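Local coordinates for periplasmic binding protein (Veillonella parvula, PDB 4N01) that probably binds a solute such as a metal-chelate or cobalamin-like ligand in the periplasm and delivers it to a membrane transporter, at residues A190-T195 / R319-L324; L78-D83 / K182-E187; T73-L78 / P98-A103; P155-S160 / F169-K174; P115-F120 / I146-N151. All coordinates share one frame; numbering follows the deposited sequence. Where two conformers were deposited one is given.

Interaction 1: residues A190-T195 / R319-L324; sequences ADQRKT and RTVDAL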
# COMPACT_ATOMS: atom_id res chain seq x y z
N ALA A 190 11.72 -10.36 9.57
CA ALA A 190 13.08 -10.89 9.40
C ALA A 190 13.32 -11.38 7.98
O ALA A 190 14.37 -11.11 7.38
CB ALA A 190 13.34 -12.01 10.40
N ASP A 191 12.34 -12.10 7.43
CA ASP A 191 12.46 -12.61 6.07
C ASP A 191 12.49 -11.46 5.06
O ASP A 191 13.26 -11.51 4.10
CB ASP A 191 11.30 -13.56 5.77
CG ASP A 191 11.31 -14.05 4.34
OD1 ASP A 191 12.16 -14.91 4.01
OD2 ASP A 191 10.48 -13.57 3.54
N GLN A 192 11.68 -10.43 5.28
CA GLN A 192 11.66 -9.29 4.37
C GLN A 192 13.02 -8.61 4.37
O GLN A 192 13.51 -8.20 3.31
CB GLN A 192 10.58 -8.28 4.77
CG GLN A 192 9.15 -8.84 4.76
CD GLN A 192 8.76 -9.45 3.42
OE1 GLN A 192 8.70 -10.68 3.28
NE2 GLN A 192 8.46 -8.61 2.44
N ARG A 193 13.64 -8.50 5.54
CA ARG A 193 14.94 -7.82 5.63
C ARG A 193 16.02 -8.59 4.89
O ARG A 193 16.90 -7.99 4.27
CB ARG A 193 15.38 -7.66 7.09
CG ARG A 193 14.55 -6.71 7.92
CD ARG A 193 15.28 -6.35 9.20
NE ARG A 193 14.37 -5.66 10.12
CZ ARG A 193 14.04 -4.38 10.01
NH1 ARG A 193 14.56 -3.64 9.02
NH2 ARG A 193 13.20 -3.85 10.88
N LYS A 194 15.96 -9.92 5.01
CA LYS A 194 16.95 -10.78 4.39
C LYS A 194 16.87 -10.66 2.88
O LYS A 194 17.89 -10.51 2.20
CB LYS A 194 16.71 -12.23 4.81
CG LYS A 194 17.82 -13.19 4.45
CD LYS A 194 17.54 -14.56 5.06
CE LYS A 194 18.67 -15.53 4.78
NZ LYS A 194 18.85 -15.72 3.32
N THR A 195 15.65 -10.72 2.35
CA THR A 195 15.43 -10.54 0.92
C THR A 195 15.85 -9.15 0.44
O THR A 195 16.49 -9.02 -0.61
CB THR A 195 13.96 -10.81 0.53
OG1 THR A 195 13.64 -12.18 0.81
CG2 THR A 195 13.73 -10.53 -0.95
N ARG A 319 3.34 -6.71 0.22
CA ARG A 319 3.91 -7.04 -1.09
C ARG A 319 5.18 -6.28 -1.42
O ARG A 319 5.78 -6.52 -2.48
CB ARG A 319 2.91 -6.75 -2.20
CG ARG A 319 1.53 -7.38 -2.01
CD ARG A 319 0.75 -7.18 -3.29
NE ARG A 319 -0.66 -7.53 -3.13
CZ ARG A 319 -1.45 -7.85 -4.14
NH1 ARG A 319 -0.97 -7.90 -5.39
NH2 ARG A 319 -2.73 -8.13 -3.91
N THR A 320 5.59 -5.35 -0.55
CA THR A 320 6.61 -4.38 -0.95
C THR A 320 7.94 -4.96 -1.39
O THR A 320 8.42 -4.67 -2.49
CB THR A 320 6.88 -3.32 0.14
OG1 THR A 320 5.64 -2.76 0.58
CG2 THR A 320 7.75 -2.21 -0.43
N VAL A 321 8.56 -5.75 -0.52
CA VAL A 321 9.90 -6.25 -0.83
C VAL A 321 9.86 -7.21 -2.03
O VAL A 321 10.76 -7.20 -2.87
CB VAL A 321 10.57 -6.88 0.41
CG1 VAL A 321 11.84 -7.61 0.01
CG2 VAL A 321 10.90 -5.78 1.42
N ASP A 322 8.79 -8.00 -2.13
CA ASP A 322 8.60 -8.87 -3.29
C ASP A 322 8.55 -8.07 -4.59
O ASP A 322 9.19 -8.42 -5.58
CB ASP A 322 7.33 -9.70 -3.13
CG ASP A 322 7.08 -10.62 -4.31
OD1 ASP A 322 7.74 -11.67 -4.39
OD2 ASP A 322 6.23 -10.28 -5.17
N ALA A 323 7.80 -6.97 -4.57
CA ALA A 323 7.68 -6.10 -5.73
C ALA A 323 9.01 -5.38 -6.02
O ALA A 323 9.40 -5.22 -7.18
CB ALA A 323 6.58 -5.09 -5.52
N LEU A 324 9.69 -4.95 -4.97
CA LEU A 324 10.98 -4.28 -5.13
C LEU A 324 12.02 -5.18 -5.79
O LEU A 324 12.88 -4.71 -6.53
CB LEU A 324 11.50 -3.79 -3.79
CG LEU A 324 10.84 -2.55 -3.17
CD1 LEU A 324 11.48 -2.26 -1.81
CD2 LEU A 324 10.99 -1.35 -4.07
O HOH W 1 6.90 -8.68 0.20
O HOH W 2 7.67 -6.10 2.37
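Gln192 and Val321 run alongside each other, heading opposite ways, one pointing off the long helix 182-203 and the other off the first turn of helix 320-332. The glutamine chain bends at chi2 (-56°), which carries its amide nitrogen over the branch point of the valine, with NE2 3.4 Å from Val321 CB. Val321 CG1, anti to its own backbone N (chi1 170°), reaches instead toward the next turn, where it lies 3.6 Å from Thr195 CG2. Threonine suits that place because its methyl faces the valine while its hydroxyl lies on another branch.

The polar half of the contact runs through two waters. One accepts from Gln192 NE2 at 2.7 Å and also from Asp322 N. The other accepts from Gln192 NE2 at 2.6 Å and also from Val321 N. Phe169 and Leu165 of helix 165-178 pack on Gln192 and Val321 respectively. Class III binding proteins typically join their two lobes by one long helix, and helix 182-203 is consistent with that role. Since the waters receive N-H groups from both sides, helix 320-332 starts with two of its first-turn amides satisfied by solvent, and the amide nitrogen of a buried glutamine is satisfied with them.

Interaction 2: residues L78-D83 / K182-E187; sequences LQLGLD and KPKAEE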
# COMPACT_ATOMS: atom_id res chain seq x y z
N LEU A 78 -4.10 -11.38 6.96
CA LEU A 78 -4.00 -12.75 6.45
C LEU A 78 -2.55 -13.25 6.49
O LEU A 78 -2.28 -14.43 6.74
CB LEU A 78 -4.56 -12.85 5.02
CG LEU A 78 -6.08 -12.62 4.90
CD1 LEU A 78 -6.49 -12.52 3.44
CD2 LEU A 78 -6.88 -13.72 5.60
N GLN A 79 -1.61 -12.34 6.25
CA GLN A 79 -0.19 -12.71 6.24
C GLN A 79 0.22 -13.21 7.63
O GLN A 79 1.04 -14.12 7.75
CB GLN A 79 0.66 -11.51 5.81
CG GLN A 79 2.16 -11.79 5.71
CD GLN A 79 2.50 -12.70 4.55
OE1 GLN A 79 2.24 -12.38 3.39
NE2 GLN A 79 3.08 -13.86 4.87
N LEU A 80 -0.38 -12.62 8.67
CA LEU A 80 -0.08 -13.01 10.05
C LEU A 80 -0.88 -14.23 10.49
O LEU A 80 -0.82 -14.64 11.65
CB LEU A 80 -0.33 -11.84 11.02
CG LEU A 80 0.59 -10.62 10.83
CD1 LEU A 80 0.34 -9.58 11.91
CD2 LEU A 80 2.03 -11.07 10.86
N GLY A 81 -1.64 -14.81 9.56
CA GLY A 81 -2.39 -16.02 9.83
C GLY A 81 -3.65 -15.81 10.66
O GLY A 81 -4.06 -16.69 11.41
N LEU A 82 -4.27 -14.64 10.51
CA LEU A 82 -5.34 -14.23 11.41
C LEU A 82 -6.77 -14.49 10.94
O LEU A 82 -7.70 -13.93 11.51
CB LEU A 82 -5.18 -12.75 11.77
CG LEU A 82 -3.89 -12.46 12.54
CD1 LEU A 82 -3.77 -10.96 12.78
CD2 LEU A 82 -3.85 -13.23 13.87
N ASP A 83 -6.97 -15.33 9.93
CA ASP A 83 -8.33 -15.51 9.40
C ASP A 83 -9.34 -16.00 10.44
O ASP A 83 -10.51 -15.63 10.38
CB ASP A 83 -8.35 -16.41 8.14
CG ASP A 83 -8.02 -17.86 8.44
OD1 ASP A 83 -6.87 -18.27 8.21
OD2 ASP A 83 -8.92 -18.60 8.90
N LYS A 182 3.06 -11.89 17.97
CA LYS A 182 4.28 -11.12 17.71
C LYS A 182 5.42 -11.92 17.04
O LYS A 182 6.05 -11.41 16.10
CB LYS A 182 4.78 -10.40 18.98
CG LYS A 182 5.91 -9.40 18.72
CD LYS A 182 6.43 -8.77 20.01
CE LYS A 182 7.66 -7.91 19.74
NZ LYS A 182 8.45 -7.68 20.99
N PRO A 183 5.67 -13.17 17.48
CA PRO A 183 6.76 -13.92 16.82
C PRO A 183 6.52 -14.16 15.33
O PRO A 183 7.46 -14.12 14.53
CB PRO A 183 6.79 -15.25 17.57
CG PRO A 183 6.24 -14.93 18.92
CD PRO A 183 5.18 -13.88 18.69
N LYS A 184 5.27 -14.42 14.96
CA LYS A 184 4.90 -14.57 13.56
C LYS A 184 5.23 -13.30 12.76
O LYS A 184 5.75 -13.37 11.65
CB LYS A 184 3.41 -14.89 13.45
CG LYS A 184 2.90 -15.06 12.04
CD LYS A 184 3.08 -16.48 11.56
CE LYS A 184 2.49 -16.68 10.17
NZ LYS A 184 2.23 -18.13 9.92
N ALA A 185 4.91 -12.14 13.33
CA ALA A 185 5.20 -10.88 12.66
C ALA A 185 6.71 -10.65 12.57
O ALA A 185 7.21 -10.16 11.55
CB ALA A 185 4.53 -9.71 13.37
N GLU A 186 7.43 -11.00 13.63
CA GLU A 186 8.87 -10.80 13.64
C GLU A 186 9.53 -11.72 12.61
O GLU A 186 10.51 -11.35 11.96
CB GLU A 186 9.45 -11.04 15.04
CG GLU A 186 9.05 -9.98 16.07
CD GLU A 186 9.70 -10.20 17.42
OE1 GLU A 186 9.47 -11.26 18.03
OE2 GLU A 186 10.46 -9.30 17.87
N GLU A 187 8.99 -12.92 12.47
CA GLU A 187 9.49 -13.86 11.47
C GLU A 187 9.30 -13.29 10.06
O GLU A 187 10.18 -13.42 9.21
CB GLU A 187 8.82 -15.23 11.60
CG GLU A 187 9.33 -16.07 12.77
CD GLU A 187 8.59 -17.39 12.92
OE1 GLU A 187 7.87 -17.79 11.98
OE2 GLU A 187 8.74 -18.03 13.98
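The turn that brings Leu80 against Lys184 and Ala185 is fastened by a backbone bond, Gly81 N to Leu78 O at 2.9 Å, part of the Schellman motif that ends helix 71-79. Gly81 turns the chain with a positive phi of 75°, a conformation that glycine adopts with little strain. Across from this helix end stands the first turn of helix 182-203. Leu80 sends its CD2 branch onto the helix surface, 3.7 Å from Ala185 CA and 3.8 Å from Ala185 CB; the small alanine lets the leucine methyl settle close to the backbone.

Lys184 covers the outer side of the turn. With CG anti to the backbone N and a bend at chi2 (87°), the chain lies over the carbonyls at the end of helix 71-79 and just beyond it, CG 3.8 Å from Leu80 O and CE 3.8 Å from Gln79 O. Met172 of helix 165-178 packs on Leu80 and on Gln79, closing the inner side of the contact.

No hydrogen bond joins the segments. The contact is therefore held by aliphatic packing at Ala185 and by methylene groups over carbonyl oxygens, where the lysine charge would probably be favourable near the negative end of the helix dipole.

Interaction 3: residues T73-L78 / P98-A103; sequences TTEMML and PPLQAA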
# COMPACT_ATOMS: atom_id res chain seq x y z
N THR A 73 -5.03 -3.76 4.61
CA THR A 73 -5.07 -4.30 5.96
C THR A 73 -5.59 -5.74 5.97
O THR A 73 -5.21 -6.53 6.84
CB THR A 73 -5.88 -3.42 6.92
OG1 THR A 73 -7.17 -3.17 6.36
CG2 THR A 73 -5.16 -2.09 7.19
N THR A 74 -6.45 -6.10 5.02
CA THR A 74 -6.88 -7.50 4.89
C THR A 74 -5.68 -8.40 4.61
O THR A 74 -5.53 -9.46 5.24
CB THR A 74 -7.92 -7.68 3.77
OG1 THR A 74 -9.16 -7.10 4.18
CG2 THR A 74 -8.13 -9.16 3.45
N GLU A 75 -4.81 -7.98 3.70
CA GLU A 75 -3.62 -8.77 3.38
C GLU A 75 -2.65 -8.83 4.56
O GLU A 75 -2.10 -9.90 4.83
CB GLU A 75 -2.96 -8.30 2.06
CG GLU A 75 -3.93 -8.51 0.88
CD GLU A 75 -3.36 -8.19 -0.50
OE1 GLU A 75 -2.27 -7.56 -0.60
OE2 GLU A 75 -4.01 -8.58 -1.50
N MSE A 76 -2.49 -7.72 5.27
CA MSE A 76 -1.63 -7.70 6.45
C MSE A 76 -2.11 -8.71 7.47
O MSE A 76 -1.32 -9.48 8.01
CB MSE A 76 -1.60 -6.30 7.08
CG MSE A 76 -0.86 -5.31 6.20
SE MSE A 76 -1.03 -3.50 6.88
CE MSE A 76 -0.06 -3.73 8.54
N MSE A 77 -3.42 -8.74 7.70
CA MSE A 77 -3.97 -9.66 8.68
C MSE A 77 -3.85 -11.12 8.23
O MSE A 77 -3.51 -11.99 9.03
CB MSE A 77 -5.42 -9.30 9.02
CG MSE A 77 -5.54 -7.99 9.79
SE MSE A 77 -7.32 -7.80 10.55
CE MSE A 77 -7.28 -9.29 11.80
N LEU A 78 -4.10 -11.38 6.96
CA LEU A 78 -4.00 -12.75 6.45
C LEU A 78 -2.55 -13.25 6.49
O LEU A 78 -2.28 -14.43 6.74
CB LEU A 78 -4.56 -12.85 5.02
CG LEU A 78 -6.08 -12.62 4.90
CD1 LEU A 78 -6.49 -12.52 3.44
CD2 LEU A 78 -6.88 -13.72 5.60
N PRO A 98 -1.57 -13.80 -4.24
CA PRO A 98 -1.85 -15.24 -4.40
C PRO A 98 -1.53 -16.14 -3.20
O PRO A 98 -2.34 -17.04 -2.93
CB PRO A 98 -1.04 -15.61 -5.65
CG PRO A 98 -1.07 -14.35 -6.46
CD PRO A 98 -0.91 -13.24 -5.44
N PRO A 99 -0.42 -15.90 -2.48
CA PRO A 99 -0.21 -16.75 -1.29
C PRO A 99 -1.32 -16.63 -0.23
O PRO A 99 -1.41 -17.49 0.64
CB PRO A 99 1.11 -16.24 -0.72
CG PRO A 99 1.83 -15.66 -1.89
CD PRO A 99 0.76 -15.05 -2.75
N LEU A 100 -2.14 -15.59 -0.31
CA LEU A 100 -3.13 -15.32 0.74
C LEU A 100 -4.56 -15.63 0.30
O LEU A 100 -5.50 -15.47 1.08
CB LEU A 100 -3.04 -13.85 1.18
CG LEU A 100 -1.67 -13.35 1.65
CD1 LEU A 100 -1.72 -11.87 2.00
CD2 LEU A 100 -1.21 -14.17 2.84
N GLN A 101 -4.73 -16.09 -0.93
CA GLN A 101 -6.06 -16.33 -1.50
C GLN A 101 -6.84 -17.38 -0.72
O GLN A 101 -8.03 -17.19 -0.42
CB GLN A 101 -5.96 -16.75 -2.97
CG GLN A 101 -7.32 -16.97 -3.64
CD GLN A 101 -8.08 -15.67 -3.86
OE1 GLN A 101 -7.64 -14.80 -4.62
NE2 GLN A 101 -9.23 -15.54 -3.20
N ALA A 102 -6.19 -18.49 -0.39
CA ALA A 102 -6.86 -19.55 0.35
C ALA A 102 -7.31 -19.10 1.74
O ALA A 102 -8.38 -19.50 2.20
CB ALA A 102 -5.99 -20.80 0.44
N ALA A 103 -6.50 -18.28 2.41
CA ALA A 103 -6.92 -17.73 3.71
C ALA A 103 -8.05 -16.71 3.53
O ALA A 103 -9.00 -16.67 4.31
CB ALA A 103 -5.73 -17.12 4.47
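Leu78 and Ala103, with Leu100 beside them, form the apolar part of the contact. Leu78 directs its CD2 branch at Ala103 CB, 3.8 Å away, where a methyl is small enough to let the two helices approach. Leu100 lies between the turns of helix 71-79: its CD2 comes to 4.2 Å from Leu78 CB, while its CD1 sits 3.8 Å from Glu75 CB. Leu100 runs across the glutamate, and its CD1 meets the CB-CG base.

A second kind of contact sets methyl groups against main-chain carbonyls. Leu100 CD1 approaches Glu75 O to 3.5 Å, and in return Leu78 CD1 lies 3.9 Å from Leu100 O.

The third kind is polar and is directed past Leu100. Glu75 stretches straight on past CG (chi2 -175°), which takes the carboxylate clear of the leucine; OE2 forms a salt bridge with Arg319 and accepts from Gln71 NE2 and Tyr97 N. Its buried charge is thus met by several donors, and would probably stay ionised.

In the fold, helix 71-79 is the crossover between parallel strands 66-68 and 86-90, and the short helix 101-104 belongs to the next crossover, to strand 109-111. Successive beta-alpha-beta units of a Rossmann-like sheet are therefore joined here without any hydrogen bond between the segments: the leucines and the alanine supply the adhesion, while the glutamate adds its aliphatic base and spends its charge on partners beyond.

Interaction 4: residues P155-S160 / F169-K174; sequences PESMLS and FSDMIK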
# COMPACT_ATOMS: atom_id res chain seq x y z
N PRO A 155 -2.64 1.36 10.47
CA PRO A 155 -1.18 1.33 10.28
C PRO A 155 -0.62 2.75 10.18
O PRO A 155 -1.16 3.60 9.46
CB PRO A 155 -1.01 0.60 8.95
CG PRO A 155 -2.21 -0.35 8.90
CD PRO A 155 -3.35 0.45 9.54
N GLU A 156 0.46 3.01 10.92
CA GLU A 156 1.13 4.30 10.82
C GLU A 156 1.60 4.58 9.41
O GLU A 156 1.72 5.75 9.02
CB GLU A 156 2.32 4.37 11.78
CG GLU A 156 1.91 4.37 13.26
CD GLU A 156 1.20 5.66 13.67
OE1 GLU A 156 1.60 6.74 13.18
OE2 GLU A 156 0.25 5.58 14.48
N SER A 157 1.85 3.53 8.64
CA SER A 157 2.39 3.71 7.28
C SER A 157 1.34 4.35 6.37
O SER A 157 1.64 4.82 5.27
CB SER A 157 2.91 2.39 6.70
OG SER A 157 1.89 1.39 6.69
N MSE A 158 0.10 4.35 6.84
CA MSE A 158 -1.01 4.92 6.08
C MSE A 158 -1.44 6.29 6.61
O MSE A 158 -2.42 6.85 6.13
CB MSE A 158 -2.21 3.97 6.14
CG MSE A 158 -1.93 2.60 5.56
SE MSE A 158 -3.49 1.46 5.80
CE MSE A 158 -2.65 -0.09 5.04
N LEU A 159 -0.70 6.83 7.57
CA LEU A 159 -1.13 8.05 8.27
C LEU A 159 -0.41 9.34 7.87
O LEU A 159 -0.90 10.44 8.17
CB LEU A 159 -1.01 7.88 9.79
CG LEU A 159 -2.08 6.98 10.39
CD1 LEU A 159 -1.95 6.92 11.91
CD2 LEU A 159 -3.45 7.50 10.00
N SER A 160 0.74 9.24 7.23
CA SER A 160 1.49 10.45 6.91
C SER A 160 2.53 10.25 5.82
O SER A 160 2.84 9.12 5.44
CB SER A 160 2.19 11.00 8.15
OG SER A 160 3.47 10.40 8.31
N PHE A 169 7.07 -2.22 8.54
CA PHE A 169 7.56 -3.33 9.37
C PHE A 169 7.06 -3.17 10.80
O PHE A 169 6.58 -4.13 11.40
CB PHE A 169 9.10 -3.38 9.37
CG PHE A 169 9.70 -3.88 8.08
CD1 PHE A 169 8.93 -4.54 7.13
CD2 PHE A 169 11.06 -3.71 7.84
CE1 PHE A 169 9.50 -5.01 5.95
CE2 PHE A 169 11.64 -4.18 6.67
CZ PHE A 169 10.86 -4.84 5.72
N SER A 170 7.16 -1.96 11.33
CA SER A 170 6.72 -1.69 12.69
C SER A 170 5.22 -1.93 12.84
O SER A 170 4.77 -2.46 13.85
CB SER A 170 7.08 -0.27 13.13
OG SER A 170 8.49 -0.10 13.20
N ASP A 171 4.45 -1.54 11.82
CA ASP A 171 2.99 -1.75 11.81
C ASP A 171 2.66 -3.24 11.86
O ASP A 171 1.73 -3.66 12.57
CB ASP A 171 2.34 -1.17 10.56
CG ASP A 171 2.29 0.35 10.57
OD1 ASP A 171 2.30 0.98 11.66
OD2 ASP A 171 2.23 0.92 9.45
N MSE A 172 3.40 -4.04 11.10
CA MSE A 172 3.18 -5.48 11.12
C MSE A 172 3.46 -6.05 12.51
O MSE A 172 2.73 -6.91 12.99
CB MSE A 172 4.02 -6.19 10.06
CG MSE A 172 3.45 -6.04 8.64
SE MSE A 172 1.80 -7.08 8.43
CE MSE A 172 2.59 -8.78 7.94
N ILE A 173 4.52 -5.56 13.14
CA ILE A 173 4.86 -6.00 14.49
C ILE A 173 3.76 -5.63 15.48
O ILE A 173 3.34 -6.45 16.31
CB ILE A 173 6.20 -5.41 14.97
CG1 ILE A 173 7.33 -5.84 14.03
CG2 ILE A 173 6.51 -5.85 16.39
CD1 ILE A 173 7.65 -7.32 14.09
N LYS A 174 3.29 -4.39 15.39
CA LYS A 174 2.22 -3.90 16.26
C LYS A 174 0.93 -4.70 16.07
O LYS A 174 0.26 -5.07 17.04
CB LYS A 174 1.94 -2.42 15.96
CG LYS A 174 1.00 -1.75 16.96
CD LYS A 174 1.63 -1.64 18.35
CE LYS A 174 0.78 -0.76 19.25
NZ LYS A 174 1.39 -0.59 20.59
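Asp171 and the turn at Pro155-Ser157 are gripped tightly, because one carboxylate takes three hydrogen bonds from two successive residues. OD2 receives both Ser157 N, at 2.8 Å through the syn lone pair, and Ser157 OG, at 2.8 Å nearly in line with its C-O bond. OD1 takes Glu156 N at 2.8 Å, but less squarely: the donor stands 38° out of the carboxylate plane and the N-H...O angle is 139°. Ser157 places its hydroxyl between its backbone N and carbonyl carbon (chi1 57°), and the same residue can then donate twice to one oxygen. Pro155 completes the close side, its CB lying 3.3 Å from Asp171 OD2. Aspartate suits this place: its short chain brings two acceptors to the amides that open the 3-10 segment 156-158, where N-H groups at the start of a helical turn commonly lack backbone acceptors.

The outer side is looser. Exposed Glu156 touches Asp171 OD1 only with its base, CB at 3.4 Å, before its chain bends and carries the carboxylate to the exposed side. OE2 stays 5.8 Å from Asp171 OD1, a separation that would limit the repulsion of like charges.

The turn lies in the loop that leads from edge strand 151-153 into helix 165-178, to which Asp171 belongs, so the carboxylate ties that helix back to its own entry. Helix 71-79 borders the loop, with Thr73 against Pro155 and Ala72 against Met158, while helix 182-203 packs on Phe169 of helix 165-178.

Interaction 5: residues P115-F120 / I146-N151; sequences PSYEVF and ISQKVN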
# COMPACT_ATOMS: atom_id res chain seq x y z
N PRO A 115 -19.20 -1.49 3.85
CA PRO A 115 -20.53 -1.90 4.29
C PRO A 115 -21.25 -0.77 5.04
O PRO A 115 -20.60 0.12 5.58
CB PRO A 115 -20.23 -3.05 5.27
CG PRO A 115 -18.88 -2.71 5.82
CD PRO A 115 -18.13 -2.00 4.72
N SER A 116 -22.58 -0.82 5.06
CA SER A 116 -23.36 0.11 5.88
C SER A 116 -23.07 -0.18 7.34
O SER A 116 -22.56 -1.25 7.68
CB SER A 116 -24.86 -0.08 5.61
OG SER A 116 -25.31 -1.31 6.16
N TYR A 117 -23.39 0.78 8.21
CA TYR A 117 -23.20 0.59 9.65
C TYR A 117 -23.93 -0.66 10.13
O TYR A 117 -23.41 -1.42 10.95
CB TYR A 117 -23.67 1.84 10.41
CG TYR A 117 -23.79 1.68 11.92
CD1 TYR A 117 -22.69 1.83 12.75
CD2 TYR A 117 -25.03 1.40 12.51
CE1 TYR A 117 -22.81 1.70 14.13
CE2 TYR A 117 -25.15 1.27 13.88
CZ TYR A 117 -24.04 1.42 14.68
OH TYR A 117 -24.16 1.28 16.04
N GLU A 118 -25.13 -0.89 9.59
CA GLU A 118 -25.95 -2.05 9.97
C GLU A 118 -25.30 -3.39 9.62
O GLU A 118 -25.30 -4.31 10.44
CB GLU A 118 -27.33 -1.96 9.32
CG GLU A 118 -28.28 -0.96 9.97
CD GLU A 118 -27.96 0.49 9.61
OE1 GLU A 118 -28.56 1.39 10.25
OE2 GLU A 118 -27.13 0.74 8.71
N VAL A 119 -24.77 -3.50 8.41
CA VAL A 119 -24.06 -4.70 7.97
C VAL A 119 -22.78 -4.89 8.79
O VAL A 119 -22.44 -6.01 9.18
CB VAL A 119 -23.72 -4.62 6.47
CG1 VAL A 119 -22.78 -5.75 6.07
CG2 VAL A 119 -24.99 -4.67 5.65
N PHE A 120 -22.08 -3.79 9.04
CA PHE A 120 -20.88 -3.82 9.86
C PHE A 120 -21.22 -4.38 11.25
O PHE A 120 -20.60 -5.33 11.70
CB PHE A 120 -20.29 -2.42 9.95
CG PHE A 120 -19.08 -2.31 10.85
CD1 PHE A 120 -17.83 -2.69 10.40
CD2 PHE A 120 -19.21 -1.79 12.13
CE1 PHE A 120 -16.72 -2.58 11.23
CE2 PHE A 120 -18.10 -1.67 12.96
CZ PHE A 120 -16.86 -2.07 12.51
N ILE A 146 -16.76 3.58 17.89
CA ILE A 146 -16.27 3.76 19.25
C ILE A 146 -17.41 3.74 20.27
O ILE A 146 -17.26 3.19 21.36
CB ILE A 146 -15.39 5.03 19.34
CG1 ILE A 146 -14.16 4.84 18.44
CG2 ILE A 146 -14.97 5.32 20.76
CD1 ILE A 146 -13.30 6.10 18.26
N SER A 147 -18.57 4.30 19.90
CA SER A 147 -19.77 4.20 20.74
C SER A 147 -20.12 2.76 21.08
O SER A 147 -20.64 2.47 22.16
CB SER A 147 -20.98 4.82 20.03
OG SER A 147 -21.02 6.22 20.25
N GLN A 148 -19.83 1.85 20.15
CA GLN A 148 -20.20 0.45 20.30
C GLN A 148 -19.01 -0.38 20.77
O GLN A 148 -18.99 -1.60 20.58
CB GLN A 148 -20.72 -0.09 18.97
CG GLN A 148 -21.89 0.70 18.41
CD GLN A 148 -23.14 0.56 19.26
OE1 GLN A 148 -23.59 -0.56 19.51
NE2 GLN A 148 -23.69 1.68 19.69
N LYS A 149 -18.01 0.29 21.34
CA LYS A 149 -16.85 -0.37 21.96
C LYS A 149 -15.92 -1.07 20.97
O LYS A 149 -15.09 -1.90 21.37
CB LYS A 149 -17.28 -1.34 23.06
CG LYS A 149 -18.15 -0.71 24.15
CD LYS A 149 -18.73 -1.78 25.07
CE LYS A 149 -19.41 -1.18 26.29
NZ LYS A 149 -20.02 -2.23 27.16
N VAL A 150 -16.02 -0.74 19.69
CA VAL A 150 -15.09 -1.27 18.70
C VAL A 150 -13.74 -0.56 18.84
O VAL A 150 -13.69 0.67 18.90
CB VAL A 150 -15.62 -1.07 17.26
CG1 VAL A 150 -14.60 -1.54 16.22
CG2 VAL A 150 -16.96 -1.78 17.08
N ASN A 151 -12.65 -1.33 18.90
CA ASN A 151 -11.30 -0.78 18.86
C ASN A 151 -10.85 -0.56 17.42
O ASN A 151 -10.95 -1.46 16.59
CB ASN A 151 -10.32 -1.74 19.55
CG ASN A 151 -10.54 -1.81 21.06
OD1 ASN A 151 -10.76 -0.79 21.71
ND2 ASN A 151 -10.51 -3.02 21.62
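The two backbones stand well apart, Tyr117 CA 11.1 Å from Gln148 CA and Phe120 CA 10.9 Å from Val150 CA, so the aromatic side chains must span most of the gap. Both aromatic residues meet it in the same way: CG lies anti to the backbone N (chi1 168° in Tyr117, 176° in Phe120), and both rings reach across from the first turn of helix 117-121, in diverging directions.

Tyr117 reaches Gln148 with its phenol oxygen alone, OH coming to 3.3 Å from CG and 3.5 Å from CD. Gln148 lies off the edge of the ring, near its plane, and the amide is turned almost perpendicular to it, 85° apart. Deeper in, Phe120 presents its edge to Val150, with CE2 4.3 Å from CG2. Beta-branched valine offers a compact methyl surface to a ring edge, and Met145 and Ala128 touch both residues, extending the apolar patch.

Each segment is shaped by a helix terminus. Ser116 is the N-cap of helix 117-121, its OG accepting from Val119 N at 3.2 Å. On the other side Lys149, at positive phi, is the C-prime residue of a Schellman motif closing helix 142-147, after which the chain enters strand 151-153 of the parallel sheet.

The sheltered Phe120-Val150 pair is purely apolar, whereas the Tyr117-Gln148 pair at the rim sets a phenol oxygen against aliphatic and amide carbons. Adhesion between these crossover elements thus rests on dispersion and burial, with no hydrogen bond across.

Overall arrangement
Along the chain, interactions 3 and 2 interlock and share Leu78 of helix 71-79, their centres 11 Å apart. Interactions 5 and then 4 follow inside the loop closed by interaction 2, and interaction 1 comes last. Helix 182-203 serves both interactions 2 and 1, 15 Å apart. Interaction 4, on the preceding helix 165-178, touches interactions 1, 2 and 3, and the Arg319-Glu75 salt bridge ties interaction 1 to interaction 3. Interaction 5 lies on the far side of the chain's centre from interaction 1, 34 Å away. The contacts thus run from the flank of the five-stranded parallel sheet to the long helix that leads to the four-stranded one, consistent with a two-lobed binding protein.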